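Local coordinates for putative phosphonate binding protein for ABC transporter (Prochlorococcus marinus str. MIT 9301, PDB 5LQ5) that binds inorganic phosphite strongly, and methylphosphonate and phosphate only very weakly, probably as the periplasmic solute-binding component of an ABC transporter, at residues 8-13 / 21-26; 32-37 / 223-228; 51-56 / 61-66; 93-98 / 178-183; 182-185 / 190-193. All coordinates share one frame; numbering follows the deposited sequence. Where two conformers were deposited one is given.

Contact 1. Residues 8-13 / 21-26; sequences VGAIPD and KRFNLF
Phe23 meets Ala10 and Val8 where helix 16-34 packs on strand 5-10. From CB the side chain leaves on the side away from the carbonyl carbon (chi1 -67°), which carries the ring toward the strand. Phe23 CD1 lies 4.2 Å from Val8 CG1. Farther out the ring slides over Ala10, whose CB is offset toward the rim and sits 3.4 Å from Phe23 CE2; a CH-pi contact results, with the methyl 26° off the ring normal. CZ, at the tip, is equally close to that methyl, while Arg22 CG lies over the centre of the opposite face. With the ring cut back to an alanine, a gap is likely to open between helix and strand. Beyond the ring, Arg22 NH2 and Asp13 OD1 form a long salt bridge of 3.9 Å, complemented by two waters: the one shared with Asp13 OD2 accepts firmly from NH2, the one shared with OD1 and Ile11 O only weakly. Tyr206, a pocket residue, holds Asp13 OD2, while Met246 O accepts from Arg22 NH1; the Asp13 side chain lies about 4 Å from the phosphite at its nearest atoms. Val8 CG1 also touches Phe26 CD2. Helix 16-34 is the crossover of a beta-alpha-beta unit; its residues 21-26 run at 155° to strand residues 8-10, and strand 5-10 is flanked in the sheet by 37-40 and 60-63.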
# COMPACT_ATOMS: atom_id res chain seq x y z
N VAL A 8 -6.55 0.75 -15.30
CA VAL A 8 -6.20 1.12 -13.94
C VAL A 8 -6.01 -0.14 -13.11
O VAL A 8 -6.79 -1.09 -13.20
CB VAL A 8 -7.27 2.03 -13.30
CG1 VAL A 8 -7.05 2.29 -11.81
CG2 VAL A 8 -7.33 3.37 -14.04
N GLY A 9 -4.93 -0.18 -12.36
CA GLY A 9 -4.65 -1.29 -11.43
C GLY A 9 -4.24 -0.76 -10.05
O GLY A 9 -4.09 0.47 -9.83
N ALA A 10 -4.06 -1.69 -9.14
CA ALA A 10 -3.70 -1.36 -7.78
C ALA A 10 -3.18 -2.59 -7.05
O ALA A 10 -3.69 -3.69 -7.23
CB ALA A 10 -4.89 -0.82 -7.05
N ILE A 11 -2.20 -2.39 -6.18
CA ILE A 11 -1.81 -3.48 -5.29
C ILE A 11 -3.03 -3.90 -4.44
O ILE A 11 -3.77 -3.02 -3.95
CB ILE A 11 -0.59 -3.15 -4.41
CG1 ILE A 11 -0.79 -1.85 -3.62
CG2 ILE A 11 0.69 -3.11 -5.27
CD1 ILE A 11 0.19 -1.69 -2.49
N PRO A 12 -3.24 -5.20 -4.24
CA PRO A 12 -4.41 -5.68 -3.50
C PRO A 12 -4.15 -5.70 -1.99
O PRO A 12 -3.99 -6.74 -1.36
CB PRO A 12 -4.62 -7.08 -4.06
CG PRO A 12 -3.24 -7.54 -4.46
CD PRO A 12 -2.53 -6.30 -4.93
N ASP A 13 -4.12 -4.49 -1.43
CA ASP A 13 -3.66 -4.23 -0.05
C ASP A 13 -4.79 -4.31 0.98
O ASP A 13 -4.56 -4.23 2.18
CB ASP A 13 -2.90 -2.91 0.05
CG ASP A 13 -3.81 -1.67 -0.08
OD1 ASP A 13 -4.91 -1.77 -0.66
OD2 ASP A 13 -3.41 -0.61 0.41
N LYS A 21 -14.81 -0.84 -5.12
CA LYS A 21 -15.56 0.42 -4.93
C LYS A 21 -14.71 1.66 -5.25
O LYS A 21 -15.12 2.53 -6.02
CB LYS A 21 -16.13 0.53 -3.51
CG LYS A 21 -17.25 1.54 -3.39
CD LYS A 21 -17.70 1.73 -1.96
CE LYS A 21 -18.64 2.92 -1.87
NZ LYS A 21 -19.06 3.23 -0.47
N ARG A 22 -13.52 1.70 -4.65
CA ARG A 22 -12.54 2.78 -4.83
C ARG A 22 -12.14 2.94 -6.27
O ARG A 22 -12.23 4.06 -6.84
CB ARG A 22 -11.27 2.49 -4.00
CG ARG A 22 -10.24 3.58 -4.06
CD ARG A 22 -9.47 3.62 -2.80
NE ARG A 22 -8.42 2.63 -2.79
CZ ARG A 22 -7.60 2.44 -1.77
NH1 ARG A 22 -7.75 3.15 -0.65
NH2 ARG A 22 -6.64 1.55 -1.86
N PHE A 23 -11.64 1.86 -6.87
CA PHE A 23 -11.02 2.00 -8.20
C PHE A 23 -12.00 2.09 -9.34
O PHE A 23 -11.74 2.74 -10.36
CB PHE A 23 -9.91 0.95 -8.39
CG PHE A 23 -8.76 1.20 -7.49
CD1 PHE A 23 -7.93 2.31 -7.67
CD2 PHE A 23 -8.54 0.38 -6.39
CE1 PHE A 23 -6.93 2.58 -6.78
CE2 PHE A 23 -7.51 0.63 -5.51
CZ PHE A 23 -6.71 1.74 -5.70
N ASN A 24 -13.19 1.55 -9.15
CA ASN A 24 -14.26 1.77 -10.14
C ASN A 24 -14.73 3.24 -10.10
O ASN A 24 -14.95 3.85 -11.17
CB ASN A 24 -15.44 0.82 -9.93
CG ASN A 24 -15.14 -0.62 -10.32
OD1 ASN A 24 -14.34 -0.92 -11.21
ND2 ASN A 24 -15.85 -1.56 -9.67
N LEU A 25 -14.89 3.82 -8.91
CA LEU A 25 -15.33 5.24 -8.83
C LEU A 25 -14.27 6.19 -9.41
O LEU A 25 -14.57 7.11 -10.18
CB LEU A 25 -15.61 5.65 -7.39
CG LEU A 25 -16.91 5.15 -6.77
CD1 LEU A 25 -16.93 5.52 -5.30
CD2 LEU A 25 -18.13 5.73 -7.50
N PHE A 26 -13.02 5.91 -9.10
CA PHE A 26 -11.86 6.65 -9.65
C PHE A 26 -11.85 6.59 -11.18
O PHE A 26 -11.73 7.62 -11.86
CB PHE A 26 -10.57 6.03 -9.09
CG PHE A 26 -9.31 6.71 -9.55
CD1 PHE A 26 -8.86 7.88 -8.95
CD2 PHE A 26 -8.56 6.16 -10.58
CE1 PHE A 26 -7.69 8.50 -9.38
CE2 PHE A 26 -7.41 6.78 -11.03
CZ PHE A 26 -6.96 7.94 -10.42
O HOH W 1 -5.04 -0.56 -3.19
O HOH W 2 -4.34 1.82 -0.36

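Contact 2. Residues 32-37 / 223-228; sequences KQLDVE and TKELKS
Leu34 and Glu225 lie alongside each other with their side chains pointing opposite ways, so that a leucine methyl rests against a carboxylate-bearing chain instead of meeting its end. Leu34 stands in the last turn of helix 16-34. Its chi1 of -59° sets CG beside the backbone N, and from there the two methyls reach helix 222-231 at different places. CD2 rests on the extended Glu225 chain, with Leu34 CD2 3.5 Å from Glu225 CG and equally close to CD, and both carboxylate oxygens slightly farther off. The other methyl serves a purely apolar contact: Leu34 CD1 is 3.7 Å from Leu226 CD1, the two leucines meeting at a slant, methyl to methyl. Phe222 and Val229 of the same helix also touch Leu34, which is therefore packed by successive turns of helix 222-231.

Beyond this apolar contact the extended chain of Glu225 carries its carboxylate to the C-terminal end of helix 16-34. A water donates to both Leu34 O, at 2.6 Å, and Glu225 OE1, at 3.1 Å, joining the helix end to the carboxylate. Were Glu225 shortened to an alanine, the water would probably lose its carboxylate partner and the CD2 methyl of Leu34 its cover.

Asp35 has positive phi and takes the chain out of the helix. No charge pairing joins the segments: two leucines supply the buried part, and the aliphatic shaft of Glu225 supplies the edge. Its carboxylate reaches the neighbouring backbone through water, so one acidic side chain serves both an apolar surface and a hydrated margin.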
# COMPACT_ATOMS: atom_id res chain seq x y z
N LYS A 32 -14.67 10.50 -17.43
CA LYS A 32 -15.46 11.72 -17.70
C LYS A 32 -14.55 12.91 -18.08
O LYS A 32 -14.81 13.62 -19.05
CB LYS A 32 -16.32 12.10 -16.51
CG LYS A 32 -17.58 11.26 -16.35
CD LYS A 32 -18.42 11.73 -15.18
CE LYS A 32 -19.48 10.71 -14.81
NZ LYS A 32 -20.16 11.05 -13.53
N GLN A 33 -13.49 13.11 -17.31
CA GLN A 33 -12.58 14.25 -17.50
C GLN A 33 -11.62 14.11 -18.67
O GLN A 33 -11.30 15.12 -19.32
CB GLN A 33 -11.79 14.54 -16.25
CG GLN A 33 -12.64 15.01 -15.07
CD GLN A 33 -11.83 15.79 -14.04
OE1 GLN A 33 -11.02 16.66 -14.38
NE2 GLN A 33 -11.99 15.45 -12.77
N LEU A 34 -11.14 12.90 -18.90
CA LEU A 34 -10.22 12.62 -20.04
C LEU A 34 -10.87 12.24 -21.36
O LEU A 34 -10.21 12.22 -22.38
CB LEU A 34 -9.23 11.50 -19.66
CG LEU A 34 -8.39 11.87 -18.44
CD1 LEU A 34 -7.66 10.64 -17.93
CD2 LEU A 34 -7.42 13.01 -18.71
N ASP A 35 -12.17 11.93 -21.32
CA ASP A 35 -12.94 11.55 -22.52
C ASP A 35 -12.30 10.33 -23.22
O ASP A 35 -12.11 10.29 -24.43
CB ASP A 35 -13.03 12.77 -23.48
CG ASP A 35 -13.59 12.45 -24.87
OD1 ASP A 35 -14.10 11.34 -25.14
OD2 ASP A 35 -13.51 13.33 -25.72
N VAL A 36 -11.96 9.33 -22.42
CA VAL A 36 -11.49 8.04 -22.93
C VAL A 36 -12.09 6.96 -22.03
O VAL A 36 -12.51 7.25 -20.90
CB VAL A 36 -9.94 7.91 -22.98
CG1 VAL A 36 -9.32 8.98 -23.89
CG2 VAL A 36 -9.35 7.98 -21.58
N GLU A 37 -12.12 5.73 -22.55
CA GLU A 37 -12.53 4.54 -21.78
C GLU A 37 -11.48 4.24 -20.73
O GLU A 37 -10.29 4.19 -21.04
CB GLU A 37 -12.73 3.31 -22.66
CG GLU A 37 -14.19 2.99 -22.95
CD GLU A 37 -14.38 1.57 -23.45
OE1 GLU A 37 -13.76 1.23 -24.48
OE2 GLU A 37 -15.13 0.80 -22.81
N THR A 223 -0.49 12.51 -20.93
CA THR A 223 0.08 12.23 -19.59
C THR A 223 -0.02 13.45 -18.68
O THR A 223 -0.38 13.33 -17.53
CB THR A 223 1.54 11.75 -19.66
OG1 THR A 223 1.65 10.76 -20.68
CG2 THR A 223 1.97 11.12 -18.34
N LYS A 224 0.31 14.61 -19.22
CA LYS A 224 0.14 15.88 -18.51
C LYS A 224 -1.32 16.13 -18.06
O LYS A 224 -1.56 16.55 -16.94
CB LYS A 224 0.65 17.06 -19.36
CG LYS A 224 0.82 18.34 -18.55
CD LYS A 224 2.08 19.11 -18.93
CE LYS A 224 3.33 18.44 -18.38
NZ LYS A 224 4.56 19.23 -18.67
N GLU A 225 -2.27 15.83 -18.95
CA GLU A 225 -3.72 15.99 -18.67
C GLU A 225 -4.15 15.02 -17.55
O GLU A 225 -4.86 15.38 -16.60
CB GLU A 225 -4.55 15.72 -19.92
CG GLU A 225 -6.04 16.07 -19.78
CD GLU A 225 -6.89 15.64 -20.97
OE1 GLU A 225 -6.40 14.90 -21.86
OE2 GLU A 225 -8.08 16.02 -20.99
N LEU A 226 -3.69 13.78 -17.67
CA LEU A 226 -3.96 12.73 -16.65
C LEU A 226 -3.45 13.14 -15.25
O LEU A 226 -4.17 13.06 -14.25
CB LEU A 226 -3.30 11.41 -17.11
CG LEU A 226 -3.30 10.24 -16.10
CD1 LEU A 226 -4.71 9.84 -15.76
CD2 LEU A 226 -2.54 9.05 -16.66
N LYS A 227 -2.22 13.62 -15.20
CA LYS A 227 -1.63 14.07 -13.95
C LYS A 227 -2.45 15.23 -13.36
O LYS A 227 -2.80 15.26 -12.17
CB LYS A 227 -0.18 14.45 -14.20
CG LYS A 227 0.56 14.92 -12.99
CD LYS A 227 2.04 15.08 -13.31
CE LYS A 227 2.75 15.83 -12.20
NZ LYS A 227 4.24 15.84 -12.39
N SER A 228 -2.83 16.15 -14.24
CA SER A 228 -3.66 17.31 -13.88
C SER A 228 -5.01 16.91 -13.28
O SER A 228 -5.42 17.43 -12.25
CB SER A 228 -3.87 18.20 -15.11
OG SER A 228 -4.37 19.46 -14.73
O HOH W 3 -7.87 12.69 -23.50

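Contact 3. Residues 51-56 / 61-66; sequences TGFRTK and VWFGGL
Phe53 and Phe63 approach through different first torsions. On the helix, the Phe53 ring is swung to the side opposite its own backbone N (chi1 -172°), while on the strand Phe63 keeps its ring beside the N (chi1 -83°). The rings meet edge-to-face: the rim of Phe63 points at a face of Phe53, with centroids 5.8 Å apart and planes at 81°. Phe63 CE2 lies over that face, 4.2 Å from Phe53 CG. At the tip of the same ring, Phe63 CZ reaches Phe53 CB at 4.0 Å, near the Phe63 plane. Val61 fills in beside the pair with both branches. Val61 CG2 touches Phe53 CD1 at 3.8 Å, and CG1 lies over the centre of one face of Phe63, which is thus packed both on a face and at its edge. Lys56 closes helix 46-54 with a Schellman motif. Immediately beyond Phe63, Gly64 touches the phosphite and occupies the N-cap position of helix 65-74; the Phe63 side chain itself lies about 7 Å from the ion at its nearest atoms. Val209 of strand 207-210 touches both phenylalanines, Ala71 of helix 65-74 lies on Phe63, and strand 60-63 runs between strands 5-10 and 207-210.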
# COMPACT_ATOMS: atom_id res chain seq x y z
N THR A 51 4.00 -7.18 -12.29
CA THR A 51 4.19 -7.87 -13.59
C THR A 51 3.13 -7.40 -14.63
O THR A 51 3.43 -7.25 -15.78
CB THR A 51 4.10 -9.39 -13.36
OG1 THR A 51 5.14 -9.78 -12.46
CG2 THR A 51 4.19 -10.18 -14.68
N GLY A 52 1.92 -7.10 -14.20
CA GLY A 52 0.89 -6.57 -15.11
C GLY A 52 1.29 -5.20 -15.66
O GLY A 52 1.01 -4.82 -16.80
N PHE A 53 1.99 -4.44 -14.83
CA PHE A 53 2.50 -3.13 -15.26
C PHE A 53 3.63 -3.37 -16.28
O PHE A 53 3.61 -2.78 -17.36
CB PHE A 53 2.96 -2.29 -14.08
CG PHE A 53 3.30 -0.88 -14.44
CD1 PHE A 53 2.31 0.08 -14.62
CD2 PHE A 53 4.60 -0.52 -14.69
CE1 PHE A 53 2.64 1.38 -14.97
CE2 PHE A 53 4.94 0.76 -15.06
CZ PHE A 53 3.96 1.71 -15.22
N ARG A 54 4.57 -4.26 -15.95
CA ARG A 54 5.68 -4.57 -16.85
C ARG A 54 5.20 -5.06 -18.22
O ARG A 54 5.78 -4.65 -19.24
CB ARG A 54 6.63 -5.60 -16.21
CG ARG A 54 7.83 -5.93 -17.09
CD ARG A 54 8.66 -7.06 -16.52
NE ARG A 54 7.93 -8.32 -16.37
CZ ARG A 54 7.71 -9.21 -17.33
NH1 ARG A 54 8.14 -9.02 -18.59
NH2 ARG A 54 7.04 -10.32 -17.02
N THR A 55 4.15 -5.91 -18.25
CA THR A 55 3.63 -6.46 -19.52
C THR A 55 2.62 -5.54 -20.24
O THR A 55 2.06 -5.89 -21.26
CB THR A 55 2.97 -7.84 -19.35
OG1 THR A 55 1.86 -7.72 -18.45
CG2 THR A 55 3.98 -8.84 -18.83
N LYS A 56 2.34 -4.39 -19.64
CA LYS A 56 1.43 -3.37 -20.24
C LYS A 56 -0.04 -3.81 -20.24
O LYS A 56 -0.88 -3.28 -20.98
CB LYS A 56 1.92 -2.92 -21.63
CG LYS A 56 3.36 -2.42 -21.56
CD LYS A 56 3.75 -1.50 -22.70
CE LYS A 56 5.27 -1.32 -22.75
NZ LYS A 56 5.87 -0.80 -21.49
N VAL A 61 -1.29 2.64 -12.16
CA VAL A 61 -1.37 1.73 -11.00
C VAL A 61 -1.06 2.43 -9.70
O VAL A 61 -0.10 3.18 -9.61
CB VAL A 61 -0.42 0.53 -11.17
CG1 VAL A 61 -0.47 -0.41 -9.98
CG2 VAL A 61 -0.76 -0.26 -12.41
N TRP A 62 -1.92 2.19 -8.72
CA TRP A 62 -1.73 2.58 -7.32
C TRP A 62 -0.82 1.57 -6.64
O TRP A 62 -1.24 0.43 -6.35
CB TRP A 62 -3.06 2.69 -6.65
CG TRP A 62 -3.09 3.15 -5.23
CD1 TRP A 62 -3.47 2.41 -4.14
CD2 TRP A 62 -2.75 4.44 -4.73
NE1 TRP A 62 -3.41 3.16 -2.99
CE2 TRP A 62 -2.96 4.41 -3.32
CE3 TRP A 62 -2.26 5.61 -5.32
CZ2 TRP A 62 -2.71 5.51 -2.51
CZ3 TRP A 62 -2.01 6.72 -4.49
CH2 TRP A 62 -2.26 6.65 -3.10
N PHE A 63 0.45 1.95 -6.53
CA PHE A 63 1.49 1.12 -5.95
C PHE A 63 1.81 1.54 -4.50
O PHE A 63 1.57 2.69 -4.09
CB PHE A 63 2.79 1.22 -6.76
CG PHE A 63 2.84 0.33 -7.98
CD1 PHE A 63 2.80 -1.06 -7.84
CD2 PHE A 63 2.91 0.86 -9.26
CE1 PHE A 63 2.85 -1.89 -8.96
CE2 PHE A 63 2.99 0.04 -10.36
CZ PHE A 63 2.94 -1.35 -10.22
N GLY A 64 2.37 0.62 -3.73
CA GLY A 64 3.05 0.92 -2.52
C GLY A 64 4.47 1.41 -2.83
O GLY A 64 4.90 1.38 -3.99
N GLY A 65 5.21 1.81 -1.80
CA GLY A 65 6.58 2.29 -2.01
C GLY A 65 7.49 1.25 -2.66
O GLY A 65 8.08 1.49 -3.72
N LEU A 66 7.53 0.07 -2.03
CA LEU A 66 8.39 -1.01 -2.52
C LEU A 66 7.95 -1.51 -3.88
O LEU A 66 8.74 -1.67 -4.80
CB LEU A 66 8.49 -2.19 -1.53
CG LEU A 66 9.34 -3.39 -1.96
CD1 LEU A 66 10.79 -2.96 -2.21
CD2 LEU A 66 9.28 -4.44 -0.88

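Contact 4. Residues 93-98 / 178-183; sequences VFVVNK and QVWENN
Aliphatic-on-aromatic packing joins helix 177-186 to strand 92-97 in the lobe built round the five-stranded sheet, with Trp180 as the helix's contribution and Val93 and Val95 as the strand's. The two valines are separated by one residue on the strand and both direct their side chains at the helix. Trp180, its chi1 of 163° placing the indole across from the backbone N, extends along the strand so that each valine meets a different part of it.

Val95 CG1 sits over the six-membered ring, 3.8 Å from its centroid and 10° off the normal, a CH-pi contact almost along the ring normal. The nearest ring atoms include Trp180 CE3, 3.9 Å from Val95 CG1. Val93 works at the root of the side chain: Val93 CG2 is 3.7 Å from Trp180 CB, and the two side chains cross at about a right angle. Leu175 of strand 172-176 touches all three residues and Leu194 touches Trp180, so neighbouring strands of the sheet add to the packing round the indole.

On the helix itself, Asn183 folds its amide back one turn. Asn183 ND2 donates to Val179 O at 3.0 Å, from above the carbonyl plane; the backbone N of Asn183 reaches the same oxygen from the opposite face. Asp159 of helix 158-167 also accepts from ND2. Dispersion and CH-pi attraction therefore carry the strand-helix interface, while the amide of Asn183 is satisfied within the helix and by helix 158-167.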
# COMPACT_ATOMS: atom_id res chain seq x y z
N VAL A 93 1.56 0.25 12.02
CA VAL A 93 1.25 -0.19 13.37
C VAL A 93 1.56 -1.66 13.55
O VAL A 93 1.41 -2.49 12.63
CB VAL A 93 -0.21 0.08 13.78
CG1 VAL A 93 -0.46 1.58 13.76
CG2 VAL A 93 -1.23 -0.66 12.89
N PHE A 94 2.07 -1.96 14.73
CA PHE A 94 2.10 -3.29 15.26
C PHE A 94 0.89 -3.48 16.15
O PHE A 94 0.61 -2.63 17.00
CB PHE A 94 3.38 -3.55 16.04
CG PHE A 94 4.62 -3.70 15.19
CD1 PHE A 94 5.19 -4.93 14.95
CD2 PHE A 94 5.23 -2.60 14.64
CE1 PHE A 94 6.35 -5.05 14.21
CE2 PHE A 94 6.39 -2.70 13.86
CZ PHE A 94 6.95 -3.93 13.63
N VAL A 95 0.18 -4.58 15.96
CA VAL A 95 -0.98 -4.95 16.74
C VAL A 95 -0.79 -6.31 17.39
O VAL A 95 -0.08 -7.19 16.83
CB VAL A 95 -2.28 -4.91 15.94
CG1 VAL A 95 -2.55 -3.54 15.38
CG2 VAL A 95 -2.32 -5.96 14.86
N VAL A 96 -1.43 -6.48 18.55
CA VAL A 96 -1.40 -7.73 19.29
C VAL A 96 -2.78 -8.17 19.69
O VAL A 96 -3.68 -7.35 19.89
CB VAL A 96 -0.49 -7.69 20.52
CG1 VAL A 96 0.97 -7.49 20.12
CG2 VAL A 96 -0.93 -6.57 21.47
N ASN A 97 -2.95 -9.49 19.80
CA ASN A 97 -4.19 -10.09 20.26
C ASN A 97 -4.27 -9.81 21.77
O ASN A 97 -3.28 -9.93 22.49
CB ASN A 97 -4.21 -11.59 19.99
CG ASN A 97 -5.54 -12.23 20.32
OD1 ASN A 97 -5.88 -12.37 21.49
ND2 ASN A 97 -6.30 -12.60 19.31
N LYS A 98 -5.46 -9.40 22.21
CA LYS A 98 -5.74 -9.12 23.64
C LYS A 98 -5.44 -10.24 24.60
O LYS A 98 -5.13 -10.00 25.76
CB LYS A 98 -7.20 -8.84 23.83
CG LYS A 98 -7.52 -7.44 23.42
CD LYS A 98 -8.97 -7.15 23.67
CE LYS A 98 -9.51 -6.24 22.60
NZ LYS A 98 -8.97 -4.87 22.72
N GLN A 178 -3.30 3.63 8.45
CA GLN A 178 -4.61 4.11 7.92
C GLN A 178 -5.66 3.00 7.82
O GLN A 178 -6.82 3.19 8.14
CB GLN A 178 -4.44 4.79 6.55
CG GLN A 178 -5.66 5.58 6.11
CD GLN A 178 -5.88 6.82 6.97
OE1 GLN A 178 -5.03 7.69 7.03
NE2 GLN A 178 -7.04 6.89 7.64
N VAL A 179 -5.24 1.82 7.40
CA VAL A 179 -6.14 0.69 7.28
C VAL A 179 -6.60 0.24 8.67
O VAL A 179 -7.76 -0.08 8.88
CB VAL A 179 -5.51 -0.49 6.48
CG1 VAL A 179 -6.39 -1.73 6.56
CG2 VAL A 179 -5.33 -0.12 5.01
N TRP A 180 -5.67 0.22 9.62
CA TRP A 180 -5.97 -0.12 11.01
C TRP A 180 -7.06 0.84 11.55
O TRP A 180 -8.09 0.41 12.07
CB TRP A 180 -4.72 -0.03 11.85
CG TRP A 180 -4.95 0.03 13.33
CD1 TRP A 180 -4.69 1.10 14.15
CD2 TRP A 180 -5.48 -1.00 14.17
NE1 TRP A 180 -5.02 0.79 15.46
CE2 TRP A 180 -5.50 -0.50 15.50
CE3 TRP A 180 -5.93 -2.31 13.94
CZ2 TRP A 180 -5.97 -1.26 16.58
CZ3 TRP A 180 -6.41 -3.06 15.02
CH2 TRP A 180 -6.43 -2.52 16.33
N GLU A 181 -6.83 2.13 11.34
CA GLU A 181 -7.83 3.15 11.79
C GLU A 181 -9.19 3.05 11.11
O GLU A 181 -10.21 3.19 11.76
CB GLU A 181 -7.24 4.56 11.64
CG GLU A 181 -6.11 4.81 12.63
CD GLU A 181 -5.30 6.06 12.34
OE1 GLU A 181 -5.66 6.84 11.44
OE2 GLU A 181 -4.28 6.25 13.03
N ASN A 182 -9.20 2.82 9.80
CA ASN A 182 -10.46 2.59 9.04
C ASN A 182 -11.27 1.43 9.57
O ASN A 182 -12.49 1.49 9.64
CB ASN A 182 -10.18 2.34 7.55
CG ASN A 182 -9.70 3.57 6.85
OD1 ASN A 182 -9.59 4.63 7.44
ND2 ASN A 182 -9.38 3.42 5.58
N ASN A 183 -10.58 0.36 9.92
CA ASN A 183 -11.25 -0.85 10.44
C ASN A 183 -11.80 -0.64 11.85
O ASN A 183 -12.89 -1.06 12.19
CB ASN A 183 -10.32 -2.04 10.41
CG ASN A 183 -10.37 -2.74 9.10
OD1 ASN A 183 -11.24 -3.54 8.89
ND2 ASN A 183 -9.43 -2.43 8.21

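Contact 5. Residues 182-185 / 190-193; sequences NNLK and RTSN
The flat groups of Arg190 and Asn183 meet at an edge: Asn183 OD1 lies near the guanidinium plane, 3.6 Å from Arg190 NH1, and the amide and guanidinium planes are 33° apart. They belong to the alpha-beta connection from helix 177-186 to strand 194-199 in one lobe of the periplasmic binding protein fold, where the loop folds back along the final turns of the helix before the strand begins. At that distance the pair is a polar approach rather than a hydrogen bond, and Asn183 OD1 is also 3.8 Å from Arg190 CD; the stronger partners of the amide lie elsewhere, at Val179 and Asp159. Arg190 sends its side chain from the loop in extended form past the helix. Thr191 contributes more of the buried surface, using two branches against two successive residues. Thr191 CG2 touches Asn183 CB at 3.9 Å, and Ile162 of helix 158-167 lies against both residues. The hydroxyl is hydrogen-bonded to Pro188 O within the loop, which ties the threonine to the backbone of its own turn. Leu184 crosses Thr191 at about a right angle. Although its CB points away from the loop, Leu184 CD1 swings back to lie 3.5 Å from Thr191 OG1.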
# COMPACT_ATOMS: atom_id res chain seq x y z
N ASN A 182 -9.20 2.82 9.80
CA ASN A 182 -10.46 2.59 9.04
C ASN A 182 -11.27 1.43 9.57
O ASN A 182 -12.49 1.49 9.64
CB ASN A 182 -10.18 2.34 7.55
CG ASN A 182 -9.70 3.57 6.85
OD1 ASN A 182 -9.59 4.63 7.44
ND2 ASN A 182 -9.38 3.42 5.58
N ASN A 183 -10.58 0.36 9.92
CA ASN A 183 -11.25 -0.85 10.44
C ASN A 183 -11.80 -0.64 11.85
O ASN A 183 -12.89 -1.06 12.19
CB ASN A 183 -10.32 -2.04 10.41
CG ASN A 183 -10.37 -2.74 9.10
OD1 ASN A 183 -11.24 -3.54 8.89
ND2 ASN A 183 -9.43 -2.43 8.21
N LEU A 184 -11.02 0.06 12.65
CA LEU A 184 -11.35 0.38 14.04
C LEU A 184 -12.64 1.18 14.19
O LEU A 184 -13.35 1.06 15.18
CB LEU A 184 -10.20 1.16 14.65
CG LEU A 184 -9.90 1.06 16.12
CD1 LEU A 184 -10.07 -0.35 16.67
CD2 LEU A 184 -8.46 1.55 16.29
N LYS A 185 -12.91 2.00 13.19
CA LYS A 185 -14.06 2.91 13.21
C LYS A 185 -15.25 2.39 12.47
O LYS A 185 -16.37 2.48 12.95
CB LYS A 185 -13.65 4.27 12.69
CG LYS A 185 -12.56 4.88 13.55
CD LYS A 185 -12.78 4.56 15.03
CE LYS A 185 -11.97 5.44 15.93
NZ LYS A 185 -12.72 6.68 16.26
N ARG A 190 -14.25 -6.59 13.45
CA ARG A 190 -13.03 -7.18 12.91
C ARG A 190 -11.81 -6.92 13.76
O ARG A 190 -10.74 -7.49 13.52
CB ARG A 190 -12.78 -6.65 11.53
CG ARG A 190 -13.76 -7.24 10.54
CD ARG A 190 -13.54 -6.51 9.26
NE ARG A 190 -14.37 -6.95 8.17
CZ ARG A 190 -14.20 -6.48 6.94
NH1 ARG A 190 -13.28 -5.54 6.71
NH2 ARG A 190 -14.96 -6.91 5.96
N THR A 191 -11.96 -6.03 14.72
CA THR A 191 -10.85 -5.58 15.56
C THR A 191 -11.09 -5.79 17.04
O THR A 191 -10.31 -5.35 17.85
CB THR A 191 -10.50 -4.12 15.25
OG1 THR A 191 -11.65 -3.30 15.51
CG2 THR A 191 -10.07 -3.97 13.76
N SER A 192 -12.20 -6.50 17.35
CA SER A 192 -12.65 -6.75 18.74
C SER A 192 -11.61 -7.35 19.66
O SER A 192 -11.58 -7.07 20.85
CB SER A 192 -13.89 -7.69 18.77
OG SER A 192 -14.96 -7.09 18.07
N ASN A 193 -10.73 -8.18 19.11
CA ASN A 193 -9.72 -8.88 19.93
C ASN A 193 -8.33 -8.33 19.80
O ASN A 193 -7.38 -8.94 20.30
CB ASN A 193 -9.68 -10.36 19.62
CG ASN A 193 -11.03 -11.01 19.69
OD1 ASN A 193 -11.48 -11.67 18.74
ND2 ASN A 193 -11.70 -10.83 20.79

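In the fold
Contacts 1, 3 and 4 are buried core packing of helices on strands; contacts 2 and 5 are only partly buried. Contacts 1 and 3 meet in the six-stranded sheet, where Gly9 and Ile11 pair with Trp62, and both lie close to the phosphite. Contact 1 alone adds a long, water-bridged salt bridge to its aromatic packing, at the end nearer the ligand. Contact 2 uses the far end of the same helix 16-34 and mixes leucines with a hydrated carboxylate. Contacts 4 and 5 share helix 177-186 in the other lobe, their centres about 7 Å apart: indole against valines in the first, threonine and polar groups at the loop in the second.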